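Local structure of DNA-(apurinic or apyrimidinic site) lyase (Xenopus laevis, 6WCD) at residues I139-P144 with H162-R167. The protein cleaves DNA as a magnesium-dependent 3'-5' exonuclease and weak apurinic/apyrimidinic endonuclease in the repair of oxidative and alkylation damage. Sequence-based numbering, arbitrary orientation.
Sequences INVYCP and HLLQTR
Leu164 meets the strand with a single methyl: its CD1 lies 3.9 Å from Val141 CG1 and 4.0 Å from Ile139 CG2, touching two residues that lie two apart in 139-144 and project from the same face. It illustrates how one helical leucine can cover the alternate side chains of a beta strand by dispersion contacts alone. The approaches differ: Val141 and Leu164 meet head-on, methyl to methyl, whereas the side chains of Leu164 and Ile139 pass alongside with opposite headings. With CG anti to the backbone N (chi1 171°) the leucine extends away from its helix, and chi2 of 61° turns CD1 to the strand. On Ile139, chi1 of -52° sets CG2, the touching branch, opposite the backbone N and turns CG1 beside it. All three residues are buried.

Within the helix, His162 O accepts both Thr166 N and Thr166 OG1, each at 3.0 Å, from opposite faces of the carbonyl plane; the hydroxyl also lies over the centre of the imidazole ring of His162.

The alternating strand residues Asn140 and Tyr142 serve the other face: the Asn140 amide hydrogen-bonds through OD1 to Gln33 NE2 and through ND2 to Thr70 OG1, and Tyr142, probably an active-site residue, packs on Glu34 and Asp183. The contact thus joins strand 133-142 to helix 152-173 in a beta-alpha-beta unit of this DNase I-like catalytic domain; the unit's second strand, 177-181, pairs parallel with 133-142, and strand 119-127 pairs antiparallel with 133-142 on its other edge.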
ATOM      1  N   ILE A 139      -4.347   4.273  -0.936  1.00 11.17           N
ATOM      2  CA  ILE A 139      -3.276   4.621  -0.038  1.00 11.67           C
ATOM      3  C   ILE A 139      -2.382   3.409   0.085  1.00 11.76           C
ATOM      4  O   ILE A 139      -2.785   2.423   0.694  1.00 12.34           O
ATOM      5  CB  ILE A 139      -3.826   5.008   1.328  1.00 12.02           C
ATOM      6  CG1 ILE A 139      -4.907   6.080   1.180  1.00 12.00           C
ATOM      7  CG2 ILE A 139      -2.704   5.492   2.239  1.00 13.72           C
ATOM      8  CD1 ILE A 139      -5.509   6.573   2.522  1.00 15.93           C
ATOM      9  N   ASN A 140      -1.187   3.499  -0.470  1.00 10.63           N
ATOM     10  CA  ASN A 140      -0.226   2.395  -0.586  1.00  9.54           C
ATOM     11  C   ASN A 140       0.824   2.608   0.505  1.00 10.45           C
ATOM     12  O   ASN A 140       1.558   3.606   0.463  1.00 11.16           O
ATOM     13  CB  ASN A 140       0.384   2.435  -1.986  1.00 10.39           C
ATOM     14  CG  ASN A 140       1.525   1.482  -2.190  1.00 11.35           C
ATOM     15  OD1 ASN A 140       1.798   0.665  -1.319  1.00 13.39           O
ATOM     16  ND2 ASN A 140       2.201   1.589  -3.326  1.00 12.13           N
ATOM     17  N   VAL A 141       0.894   1.706   1.498  1.00 10.73           N
ATOM     18  CA  VAL A 141       1.735   1.916   2.696  1.00 10.82           C
ATOM     19  C   VAL A 141       2.679   0.772   2.964  1.00 10.51           C
ATOM     20  O   VAL A 141       2.362  -0.412   2.746  1.00 10.55           O
ATOM     21  CB  VAL A 141       0.906   2.190   3.961  1.00 13.60           C
ATOM     22  CG1 VAL A 141       0.107   3.434   3.817  1.00 18.17           C
ATOM     23  CG2 VAL A 141      -0.062   1.038   4.289  1.00 14.56           C
ATOM     24  N   TYR A 142       3.887   1.110   3.448  1.00 11.17           N
ATOM     25  CA  TYR A 142       4.879   0.175   3.966  1.00 10.73           C
ATOM     26  C   TYR A 142       5.123   0.571   5.407  1.00 11.18           C
ATOM     27  O   TYR A 142       5.913   1.467   5.666  1.00 11.93           O
ATOM     28  CB  TYR A 142       6.166   0.203   3.127  1.00 11.57           C
ATOM     29  CG  TYR A 142       7.300  -0.686   3.600  1.00 12.79           C
ATOM     30  CD1 TYR A 142       7.073  -1.976   4.031  1.00 13.33           C
ATOM     31  CD2 TYR A 142       8.600  -0.228   3.643  1.00 13.24           C
ATOM     32  CE1 TYR A 142       8.111  -2.793   4.498  1.00 15.69           C
ATOM     33  CE2 TYR A 142       9.632  -1.021   4.088  1.00 15.65           C
ATOM     34  CZ  TYR A 142       9.394  -2.306   4.512  1.00 15.34           C
ATOM     35  OH  TYR A 142      10.437  -3.094   4.973  1.00 19.17           O
ATOM     36  N   CYS A 143       4.447  -0.074   6.338  1.00 12.33           N
ATOM     37  CA  CYS A 143       4.486   0.368   7.730  1.00 12.08           C
ATOM     38  C   CYS A 143       5.839  -0.006   8.344  1.00 14.32           C
ATOM     39  O   CYS A 143       6.503  -0.962   7.920  1.00 15.16           O
ATOM     40  CB  CYS A 143       3.317  -0.248   8.469  1.00 15.28           C
ATOM     41  SG  CYS A 143       1.699   0.436   7.909  1.00 17.63           S
ATOM     42  N   PRO A 144       6.294   0.767   9.322  1.00 14.49           N
ATOM     43  CA  PRO A 144       7.573   0.506   9.956  1.00 12.23           C
ATOM     44  C   PRO A 144       7.543  -0.703  10.868  1.00 14.53           C
ATOM     45  O   PRO A 144       6.497  -1.326  11.123  1.00 19.42           O
ATOM     46  CB  PRO A 144       7.814   1.766  10.804  1.00 16.13           C
ATOM     47  CG  PRO A 144       6.725   2.719  10.462  1.00 15.62           C
ATOM     48  CD  PRO A 144       5.665   2.018   9.805  1.00 14.51           C
ATOM     49  N   HIS A 162      -1.263   5.878  13.714  1.00 14.10           N
ATOM     50  CA  HIS A 162      -2.232   6.911  14.073  1.00 14.38           C
ATOM     51  C   HIS A 162      -2.338   7.943  12.961  1.00 16.11           C
ATOM     52  O   HIS A 162      -3.448   8.372  12.610  1.00 16.95           O
ATOM     53  CB  HIS A 162      -1.794   7.557  15.387  1.00 17.05           C
ATOM     54  CG  HIS A 162      -2.752   8.566  15.927  1.00 31.29           C
ATOM     55  ND1 HIS A 162      -4.086   8.298  16.130  1.00 42.13           N
ATOM     56  CD2 HIS A 162      -2.550   9.832  16.367  1.00 51.36           C
ATOM     57  CE1 HIS A 162      -4.677   9.370  16.636  1.00 45.77           C
ATOM     58  NE2 HIS A 162      -3.767  10.314  16.788  1.00 41.13           N
ATOM     59  N   LEU A 163      -1.227   8.296  12.347  1.00 13.94           N
ATOM     60  CA  LEU A 163      -1.292   9.214  11.201  1.00 14.65           C
ATOM     61  C   LEU A 163      -2.047   8.608  10.015  1.00 13.56           C
ATOM     62  O   LEU A 163      -2.825   9.304   9.332  1.00 15.05           O
ATOM     63  CB  LEU A 163       0.131   9.618  10.784  1.00 15.82           C
ATOM     64  CG  LEU A 163       0.271  10.621   9.618  1.00 16.57           C
ATOM     65  CD1 LEU A 163      -0.376  11.907  10.051  1.00 19.70           C
ATOM     66  CD2 LEU A 163       1.768  10.806   9.311  1.00 18.98           C
ATOM     67  N   LEU A 164      -1.798   7.352   9.706  1.00 12.62           N
ATOM     68  CA  LEU A 164      -2.507   6.664   8.633  1.00 12.67           C
ATOM     69  C   LEU A 164      -4.000   6.670   8.874  1.00 14.16           C
ATOM     70  O   LEU A 164      -4.771   6.995   7.963  1.00 14.91           O
ATOM     71  CB  LEU A 164      -1.974   5.240   8.540  1.00 13.45           C
ATOM     72  CG  LEU A 164      -2.739   4.296   7.609  1.00 13.63           C
ATOM     73  CD1 LEU A 164      -2.723   4.803   6.172  1.00 14.50           C
ATOM     74  CD2 LEU A 164      -2.075   2.918   7.703  1.00 15.25           C
ATOM     75  N   GLN A 165      -4.437   6.344  10.094  1.00 14.18           N
ATOM     76  CA  GLN A 165      -5.866   6.394  10.403  1.00 15.00           C
ATOM     77  C   GLN A 165      -6.420   7.787  10.220  1.00 14.75           C
ATOM     78  O   GLN A 165      -7.514   7.974   9.628  1.00 16.34           O
ATOM     79  CB  GLN A 165      -6.115   5.866  11.815  1.00 17.22           C
ATOM     80  CG  GLN A 165      -7.539   5.935  12.220  1.00 16.46           C
ATOM     81  CD  GLN A 165      -7.827   5.163  13.458  1.00 21.18           C
ATOM     82  OE1 GLN A 165      -6.927   4.782  14.198  1.00 23.55           O
ATOM     83  NE2 GLN A 165      -9.123   4.965  13.733  1.00 24.41           N
ATOM     84  N   THR A 166      -5.720   8.778  10.745  1.00 15.66           N
ATOM     85  CA  THR A 166      -6.187  10.158  10.641  1.00 15.21           C
ATOM     86  C   THR A 166      -6.397  10.536   9.185  1.00 15.58           C
ATOM     87  O   THR A 166      -7.419  11.123   8.812  1.00 17.37           O
ATOM     88  CB  THR A 166      -5.177  11.089  11.304  1.00 17.93           C
ATOM     89  OG1 THR A 166      -5.110  10.814  12.710  1.00 20.93           O
ATOM     90  CG2 THR A 166      -5.621  12.551  11.171  1.00 19.51           C
ATOM     91  N   ARG A 167      -5.419  10.247   8.342  1.00 15.12           N
ATOM     92  CA  ARG A 167      -5.518  10.672   6.953  1.00 14.70           C
ATOM     93  C   ARG A 167      -6.615   9.908   6.216  1.00 14.04           C
ATOM     94  O   ARG A 167      -7.384  10.491   5.453  1.00 15.60           O
ATOM     95  CB  ARG A 167      -4.173  10.488   6.253  1.00 15.09           C
ATOM     96  CG  ARG A 167      -4.195  10.955   4.794  1.00 14.05           C
ATOM     97  CD  ARG A 167      -4.396  12.463   4.717  1.00 14.83           C
ATOM     98  NE  ARG A 167      -4.426  12.994   3.356  1.00 15.72           N
ATOM     99  CZ  ARG A 167      -3.348  13.186   2.612  1.00 17.90           C
ATOM    100  NH1 ARG A 167      -2.164  12.845   3.051  1.00 17.02           N
ATOM    101  NH2 ARG A 167      -3.455  13.714   1.382  1.00 17.86           N
TER